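Local coordinates for diaminopimelate decarboxylase (Phaeodactylum tricornutum, PDB 7JPJ), which probably catalyses the pyridoxal-phosphate-dependent decarboxylation of diaminopimelate that yields lysine, working as an obligate dimer, at residues Q296-T301 against T308-D313; E348-V353 against Q376-A381. One frame throughout, in Å; residues are numbered along the deposited sequence.

Interaction 1. Residues Q296-T301 against T308-D313; sequences QDKVHT and TFLKLD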
ATOM      1  N   GLN A 296      15.948  -0.490 -15.839  1.00 17.55           N
ATOM      2  CA  GLN A 296      16.644  -1.768 -15.891  1.00 18.19           C
ATOM      3  C   GLN A 296      16.232  -2.631 -17.076  1.00 18.08           C
ATOM      4  O   GLN A 296      16.901  -3.635 -17.347  1.00 18.73           O
ATOM      5  CB  GLN A 296      16.419  -2.547 -14.589  1.00 18.20           C
ATOM      6  CG  GLN A 296      14.963  -2.681 -14.184  1.00 17.28           C
ATOM      7  CD  GLN A 296      14.423  -4.085 -14.382  1.00 17.37           C
ATOM      8  OE1 GLN A 296      15.126  -4.973 -14.863  1.00 18.03           O
ATOM      9  NE2 GLN A 296      13.163  -4.289 -14.015  1.00 16.88           N
ATOM     10  N   ASP A 297      15.166  -2.272 -17.788  1.00 18.54           N
ATOM     11  CA  ASP A 297      14.733  -3.039 -18.948  1.00 18.53           C
ATOM     12  C   ASP A 297      13.792  -2.190 -19.793  1.00 18.38           C
ATOM     13  O   ASP A 297      13.139  -1.275 -19.288  1.00 18.33           O
ATOM     14  CB  ASP A 297      14.044  -4.345 -18.537  1.00 18.90           C
ATOM     15  CG  ASP A 297      14.093  -5.399 -19.626  1.00 19.00           C
ATOM     16  OD1 ASP A 297      14.541  -5.091 -20.751  1.00 18.81           O
ATOM     17  OD2 ASP A 297      13.682  -6.544 -19.356  1.00 19.39           O
ATOM     18  N   LYS A 298      13.732  -2.514 -21.084  1.00 18.21           N
ATOM     19  CA  LYS A 298      12.891  -1.804 -22.042  1.00 18.24           C
ATOM     20  C   LYS A 298      12.350  -2.811 -23.047  1.00 18.54           C
ATOM     21  O   LYS A 298      13.125  -3.434 -23.777  1.00 19.12           O
ATOM     22  CB  LYS A 298      13.684  -0.699 -22.748  1.00 18.91           C
ATOM     23  CG  LYS A 298      12.867   0.181 -23.675  1.00 19.22           C
ATOM     24  CD  LYS A 298      13.747   1.218 -24.357  1.00 20.16           C
ATOM     25  CE  LYS A 298      12.945   2.083 -25.318  1.00 20.76           C
ATOM     26  NZ  LYS A 298      13.784   3.128 -25.973  1.00 21.93           N
ATOM     27  N   VAL A 299      11.025  -2.974 -23.082  1.00 20.14           N
ATOM     28  CA  VAL A 299      10.382  -3.987 -23.910  1.00 20.54           C
ATOM     29  C   VAL A 299       9.319  -3.330 -24.784  1.00 20.93           C
ATOM     30  O   VAL A 299       8.879  -2.206 -24.532  1.00 20.76           O
ATOM     31  CB  VAL A 299       9.758  -5.115 -23.060  1.00 20.24           C
ATOM     32  CG1 VAL A 299      10.806  -5.727 -22.147  1.00 20.09           C
ATOM     33  CG2 VAL A 299       8.592  -4.584 -22.251  1.00 19.77           C
ATOM     34  N   HIS A 300       8.904  -4.052 -25.825  1.00 24.18           N
ATOM     35  CA  HIS A 300       7.954  -3.530 -26.795  1.00 25.24           C
ATOM     36  C   HIS A 300       6.871  -4.556 -27.098  1.00 26.53           C
ATOM     37  O   HIS A 300       7.074  -5.766 -26.956  1.00 26.63           O
ATOM     38  CB  HIS A 300       8.647  -3.133 -28.113  1.00 24.68           C
ATOM     39  CG  HIS A 300       9.935  -2.395 -27.928  1.00 23.60           C
ATOM     40  ND1 HIS A 300       9.997  -1.022 -27.807  1.00 22.94           N
ATOM     41  CD2 HIS A 300      11.212  -2.837 -27.853  1.00 22.85           C
ATOM     42  CE1 HIS A 300      11.257  -0.651 -27.662  1.00 21.85           C
ATOM     43  NE2 HIS A 300      12.015  -1.733 -27.685  1.00 21.87           N
ATOM     44  N   THR A 301       5.713  -4.050 -27.514  1.00 25.77           N
ATOM     45  CA  THR A 301       4.659  -4.844 -28.123  1.00 26.77           C
ATOM     46  C   THR A 301       4.348  -4.258 -29.495  1.00 27.02           C
ATOM     47  O   THR A 301       4.704  -3.115 -29.794  1.00 26.34           O
ATOM     48  CB  THR A 301       3.385  -4.872 -27.260  1.00 27.17           C
ATOM     49  OG1 THR A 301       3.100  -3.555 -26.779  1.00 26.89           O
ATOM     50  CG2 THR A 301       3.561  -5.806 -26.077  1.00 27.26           C
ATOM     51  N   THR A 308       5.548   0.965 -25.850  1.00 22.67           N
ATOM     52  CA  THR A 308       6.925   0.769 -25.426  1.00 21.95           C
ATOM     53  C   THR A 308       6.973   0.934 -23.915  1.00 21.64           C
ATOM     54  O   THR A 308       6.502   1.944 -23.384  1.00 21.22           O
ATOM     55  CB  THR A 308       7.867   1.761 -26.111  1.00 21.14           C
ATOM     56  OG1 THR A 308       8.069   1.362 -27.472  1.00 22.23           O
ATOM     57  CG2 THR A 308       9.211   1.808 -25.397  1.00 20.55           C
ATOM     58  N   PHE A 309       7.518  -0.065 -23.227  1.00 19.95           N
ATOM     59  CA  PHE A 309       7.494  -0.125 -21.771  1.00 19.07           C
ATOM     60  C   PHE A 309       8.888   0.119 -21.209  1.00 18.80           C
ATOM     61  O   PHE A 309       9.853  -0.532 -21.626  1.00 19.10           O
ATOM     62  CB  PHE A 309       6.972  -1.479 -21.285  1.00 18.89           C
ATOM     63  CG  PHE A 309       5.554  -1.769 -21.688  1.00 20.32           C
ATOM     64  CD1 PHE A 309       5.265  -2.301 -22.932  1.00 21.57           C
ATOM     65  CD2 PHE A 309       4.508  -1.522 -20.813  1.00 20.48           C
ATOM     66  CE1 PHE A 309       3.960  -2.573 -23.298  1.00 22.67           C
ATOM     67  CE2 PHE A 309       3.202  -1.794 -21.176  1.00 21.90           C
ATOM     68  CZ  PHE A 309       2.928  -2.318 -22.418  1.00 22.84           C
ATOM     69  N   LEU A 310       8.984   1.049 -20.262  1.00 17.20           N
ATOM     70  CA  LEU A 310      10.186   1.247 -19.463  1.00 17.04           C
ATOM     71  C   LEU A 310       9.978   0.579 -18.110  1.00 16.47           C
ATOM     72  O   LEU A 310       9.080   0.966 -17.354  1.00 16.03           O
ATOM     73  CB  LEU A 310      10.489   2.733 -19.280  1.00 17.15           C
ATOM     74  CG  LEU A 310      10.910   3.558 -20.496  1.00 18.01           C
ATOM     75  CD1 LEU A 310      11.350   4.934 -20.044  1.00 18.22           C
ATOM     76  CD2 LEU A 310      12.020   2.869 -21.268  1.00 18.64           C
ATOM     77  N   LYS A 311      10.800  -0.422 -17.807  1.00 16.95           N
ATOM     78  CA  LYS A 311      10.710  -1.163 -16.556  1.00 16.74           C
ATOM     79  C   LYS A 311      11.785  -0.656 -15.603  1.00 16.87           C
ATOM     80  O   LYS A 311      12.975  -0.679 -15.932  1.00 17.42           O
ATOM     81  CB  LYS A 311      10.868  -2.664 -16.798  1.00 17.12           C
ATOM     82  CG  LYS A 311      10.047  -3.197 -17.966  1.00 17.26           C
ATOM     83  CD  LYS A 311      10.474  -4.602 -18.357  1.00 17.78           C
ATOM     84  CE  LYS A 311       9.450  -5.635 -17.934  1.00 17.90           C
ATOM     85  NZ  LYS A 311       9.875  -7.017 -18.299  1.00 18.54           N
ATOM     86  N   LEU A 312      11.363  -0.206 -14.426  1.00 17.56           N
ATOM     87  CA  LEU A 312      12.272   0.329 -13.424  1.00 17.43           C
ATOM     88  C   LEU A 312      12.684  -0.755 -12.432  1.00 17.73           C
ATOM     89  O   LEU A 312      12.198  -1.888 -12.467  1.00 18.05           O
ATOM     90  CB  LEU A 312      11.620   1.492 -12.674  1.00 16.80           C
ATOM     91  CG  LEU A 312      10.894   2.570 -13.477  1.00 16.67           C
ATOM     92  CD1 LEU A 312      10.119   3.469 -12.531  1.00 16.19           C
ATOM     93  CD2 LEU A 312      11.878   3.380 -14.307  1.00 17.05           C
ATOM     94  N   ASP A 313      13.601  -0.390 -11.533  1.00 18.33           N
ATOM     95  CA  ASP A 313      13.924  -1.209 -10.371  1.00 18.56           C
ATOM     96  C   ASP A 313      13.185  -0.734  -9.124  1.00 17.99           C
ATOM     97  O   ASP A 313      13.671  -0.913  -8.002  1.00 17.94           O
ATOM     98  CB  ASP A 313      15.436  -1.245 -10.130  1.00 18.79           C
ATOM     99  CG  ASP A 313      16.028   0.128  -9.838  1.00 18.21           C
ATOM    100  OD1 ASP A 313      15.313   1.145  -9.965  1.00 17.78           O
ATOM    101  OD2 ASP A 313      17.227   0.183  -9.486  1.00 18.75           O
TER
HETATM  102  O   HOH W   1      12.164  -7.506 -17.229  1.00 17.29           O
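The His300 imidazole meets Thr308 at its edge, hydrogen-bonded through ND1 to Thr308 OG1 at 3.1 Å, near the ring plane. The Phe309 ring has at its edge Val299 O and Thr301 OG1, which is hydrogen-bonded to His307 N, while Val299 CG2 packs 3.6 Å from Phe309 CB. Both rings belong to a β hairpin whose short antiparallel strand segments run at 162° to each other. Asp297-Lys311 and Val299-Phe309 are its hydrogen-bonded pairs; in the latter, Phe309 N reaches Val299 O at 2.9 Å. A classic β bulge interrupts this register: Gln296 N and Asp297 N both donate to Lys311 O. The Gln296 chain bends at chi2 (107°), which turns its amide back across the strand, and NE2 donates to Leu312 O at 3.0 Å from above the carbonyl plane. With an alanine in place of Gln296, Leu312 O would probably lose this donor, and Gln104 O of the second subunit its NE2 partner. Asp297 and Lys311 lie alongside each other, their polar ends bound by Ser124 and Gln104 of the second subunit. Their direct salt bridge is long, OD2 to NZ 4.0 Å, but one water spans it, donating to Asp297 OD2 and accepting from Lys311 NZ at 2.6 Å.

Interaction 2. Residues E348-V353 against Q376-A381; sequences ESVVVV and QELRAA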
ATOM      1  N   GLU A 348      10.675  10.130 -26.793  1.00 22.69           N
ATOM      2  CA  GLU A 348       9.946   8.905 -27.094  1.00 22.77           C
ATOM      3  C   GLU A 348       8.778   8.780 -26.126  1.00 22.57           C
ATOM      4  O   GLU A 348       8.949   8.990 -24.921  1.00 22.29           O
ATOM      5  CB  GLU A 348      10.861   7.678 -26.995  1.00 22.66           C
ATOM      6  CG  GLU A 348      10.330   6.440 -27.709  1.00 22.92           C
ATOM      7  CD  GLU A 348      11.176   5.204 -27.448  1.00 22.67           C
ATOM      8  OE1 GLU A 348      12.036   5.249 -26.540  1.00 22.23           O
ATOM      9  OE2 GLU A 348      10.979   4.186 -28.146  1.00 22.96           O
ATOM     10  N   SER A 349       7.600   8.449 -26.654  1.00 22.17           N
ATOM     11  CA  SER A 349       6.439   8.165 -25.820  1.00 21.55           C
ATOM     12  C   SER A 349       6.507   6.734 -25.303  1.00 21.41           C
ATOM     13  O   SER A 349       6.638   5.788 -26.086  1.00 21.83           O
ATOM     14  CB  SER A 349       5.145   8.374 -26.602  1.00 22.69           C
ATOM     15  OG  SER A 349       4.888   9.747 -26.808  1.00 23.59           O
ATOM     16  N   VAL A 350       6.411   6.573 -23.983  1.00 21.63           N
ATOM     17  CA  VAL A 350       6.575   5.279 -23.335  1.00 20.79           C
ATOM     18  C   VAL A 350       5.543   5.132 -22.223  1.00 20.24           C
ATOM     19  O   VAL A 350       4.871   6.086 -21.827  1.00 20.42           O
ATOM     20  CB  VAL A 350       7.994   5.086 -22.759  1.00 20.10           C
ATOM     21  CG1 VAL A 350       9.050   5.196 -23.857  1.00 20.81           C
ATOM     22  CG2 VAL A 350       8.254   6.086 -21.641  1.00 19.52           C
ATOM     23  N   VAL A 351       5.426   3.900 -21.734  1.00 20.04           N
ATOM     24  CA  VAL A 351       4.702   3.571 -20.513  1.00 19.50           C
ATOM     25  C   VAL A 351       5.728   3.099 -19.495  1.00 18.62           C
ATOM     26  O   VAL A 351       6.651   2.351 -19.839  1.00 18.54           O
ATOM     27  CB  VAL A 351       3.631   2.490 -20.765  1.00 19.90           C
ATOM     28  CG1 VAL A 351       3.039   2.000 -19.456  1.00 19.42           C
ATOM     29  CG2 VAL A 351       2.543   3.020 -21.678  1.00 20.91           C
ATOM     30  N   VAL A 352       5.583   3.546 -18.251  1.00 19.85           N
ATOM     31  CA  VAL A 352       6.525   3.228 -17.183  1.00 18.83           C
ATOM     32  C   VAL A 352       5.871   2.224 -16.243  1.00 17.68           C
ATOM     33  O   VAL A 352       4.783   2.479 -15.711  1.00 16.92           O
ATOM     34  CB  VAL A 352       6.968   4.489 -16.425  1.00 17.84           C
ATOM     35  CG1 VAL A 352       8.047   4.145 -15.410  1.00 16.57           C
ATOM     36  CG2 VAL A 352       7.467   5.541 -17.404  1.00 19.23           C
ATOM     37  N   VAL A 353       6.532   1.086 -16.034  1.00 16.21           N
ATOM     38  CA  VAL A 353       6.017   0.036 -15.167  1.00 16.17           C
ATOM     39  C   VAL A 353       7.016  -0.224 -14.047  1.00 15.75           C
ATOM     40  O   VAL A 353       8.207   0.085 -14.147  1.00 15.56           O
ATOM     41  CB  VAL A 353       5.717  -1.270 -15.932  1.00 16.65           C
ATOM     42  CG1 VAL A 353       4.707  -1.022 -17.045  1.00 17.21           C
ATOM     43  CG2 VAL A 353       6.999  -1.876 -16.478  1.00 16.69           C
ATOM     44  N   GLN A 376       3.637   9.088 -21.462  1.00 24.85           N
ATOM     45  CA  GLN A 376       4.238  10.403 -21.300  1.00 24.48           C
ATOM     46  C   GLN A 376       5.382  10.567 -22.292  1.00 25.46           C
ATOM     47  O   GLN A 376       6.154   9.631 -22.524  1.00 26.04           O
ATOM     48  CB  GLN A 376       4.750  10.609 -19.869  1.00 23.52           C
ATOM     49  CG  GLN A 376       3.687  10.443 -18.792  1.00 22.21           C
ATOM     50  CD  GLN A 376       4.119  11.004 -17.444  1.00 21.39           C
ATOM     51  OE1 GLN A 376       5.085  11.764 -17.353  1.00 21.44           O
ATOM     52  NE2 GLN A 376       3.404  10.626 -16.387  1.00 20.55           N
ATOM     53  N   GLU A 377       5.481  11.751 -22.891  1.00 24.63           N
ATOM     54  CA  GLU A 377       6.598  12.067 -23.773  1.00 25.30           C
ATOM     55  C   GLU A 377       7.796  12.435 -22.907  1.00 25.14           C
ATOM     56  O   GLU A 377       7.786  13.467 -22.228  1.00 24.71           O
ATOM     57  CB  GLU A 377       6.230  13.200 -24.727  1.00 25.57           C
ATOM     58  CG  GLU A 377       6.965  13.164 -26.065  1.00 26.36           C
ATOM     59  CD  GLU A 377       6.646  14.369 -26.943  1.00 26.76           C
ATOM     60  OE1 GLU A 377       7.583  14.973 -27.516  1.00 27.00           O
ATOM     61  OE2 GLU A 377       5.450  14.715 -27.054  1.00 26.69           O
ATOM     62  N   LEU A 378       8.818  11.583 -22.908  1.00 23.03           N
ATOM     63  CA  LEU A 378      10.024  11.797 -22.120  1.00 22.76           C
ATOM     64  C   LEU A 378      11.246  11.705 -23.024  1.00 23.21           C
ATOM     65  O   LEU A 378      11.142  11.435 -24.224  1.00 23.69           O
ATOM     66  CB  LEU A 378      10.128  10.791 -20.966  1.00 22.22           C
ATOM     67  CG  LEU A 378       8.832  10.449 -20.237  1.00 21.60           C
ATOM     68  CD1 LEU A 378       8.922   9.070 -19.605  1.00 21.22           C
ATOM     69  CD2 LEU A 378       8.527  11.505 -19.192  1.00 20.86           C
ATOM     70  N   ARG A 379      12.415  11.948 -22.434  1.00 21.25           N
ATOM     71  CA  ARG A 379      13.664  11.755 -23.153  1.00 21.84           C
ATOM     72  C   ARG A 379      13.841  10.283 -23.494  1.00 21.49           C
ATOM     73  O   ARG A 379      13.553   9.404 -22.676  1.00 20.47           O
ATOM     74  CB  ARG A 379      14.842  12.251 -22.310  1.00 21.64           C
ATOM     75  CG  ARG A 379      16.216  11.887 -22.861  1.00 22.24           C
ATOM     76  CD  ARG A 379      17.327  12.294 -21.903  1.00 22.05           C
ATOM     77  NE  ARG A 379      18.640  11.816 -22.333  1.00 22.68           N
ATOM     78  CZ  ARG A 379      19.162  10.645 -21.974  1.00 22.19           C
ATOM     79  NH1 ARG A 379      18.480   9.829 -21.183  1.00 21.02           N
ATOM     80  NH2 ARG A 379      20.363  10.287 -22.408  1.00 23.02           N
ATOM     81  N   ALA A 380      14.286  10.015 -24.717  1.00 21.18           N
ATOM     82  CA  ALA A 380      14.603   8.652 -25.119  1.00 21.10           C
ATOM     83  C   ALA A 380      15.563   8.029 -24.121  1.00 20.33           C
ATOM     84  O   ALA A 380      16.631   8.582 -23.841  1.00 20.61           O
ATOM     85  CB  ALA A 380      15.206   8.643 -26.522  1.00 22.53           C
ATOM     86  N   ALA A 381      15.172   6.888 -23.567  1.00 20.30           N
ATOM     87  CA  ALA A 381      15.902   6.262 -22.476  1.00 19.59           C
ATOM     88  C   ALA A 381      16.548   4.971 -22.953  1.00 19.99           C
ATOM     89  O   ALA A 381      15.877   4.113 -23.536  1.00 20.10           O
ATOM     90  CB  ALA A 381      14.979   5.982 -21.288  1.00 18.92           C
TER
HETATM   91  O   HOH W   2      12.539   5.998 -23.857  1.00 19.10           O
HETATM   92  O   HOH W   3      11.244   8.057 -23.415  1.00 21.67           O
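Val350 CG2 sits between the backbone N and the carbonyl carbon (CG1 chi1 -59°), and Leu378 carries CG beside its own backbone N with the chain extended to CD1 (chi2 154°); these torsions bring the two methyl carbons, Val350 CG2 and Leu378 CD1, to 3.7 Å. The two side chains cross at about a right angle, and Val352 CG2 approaches the same leucine methyl more loosely. Leu378 also packs on Ile333, from strand 331-334. The backbone evidence identifies an antiparallel pairing at one margin of the mixed β-sheet: Glu348-Leu378 and Val350-Gln376 are hydrogen-bonded pairs, with Ser349-Glu377 as the non-hydrogen-bonded pair between them. The short segments nevertheless run at 113° to each other, a strong twist for an antiparallel pair. Glu348 N donates to Leu378 O at 2.9 Å; the return bond, Leu378 N to Glu348 O, measures 3.3 Å and comes from above the carbonyl plane. Farther along, Gln376 N donates to Val350 O, and the bond from Val350 N to Gln376 O is weak. Past Leu378, where the second strand leaves the pairing, two waters tie Glu348 to Arg379 and Ala381. One donates to both Glu348 O and Arg379 O; the other donates to Glu348 OE1, which also forms a salt bridge with Lys298, and accepts from Ala381 N at 2.8 Å.

Interaction 1 closes before interaction 2 opens along the chain, and their centres lie 10 Å apart in the same mixed β-sheet, distinct from the parallel sheet of the barrel. Strands 308-312 and 347-353 are parallel neighbours, giving the local order 289-300, 308-312, 347-353, 373-379. Two probable backbone hydrogen bonds join the inner pair: Leu310 N to Val351 O at 2.7 Å and Val351 N to Thr308 O at 2.8 Å. The hairpin end of this series reaches the second subunit through several polar side chains, whereas in interaction 2 just Val353 packs against it. The sheet therefore connects the dimer interface with the 376-381 segment through continuous strand pairing.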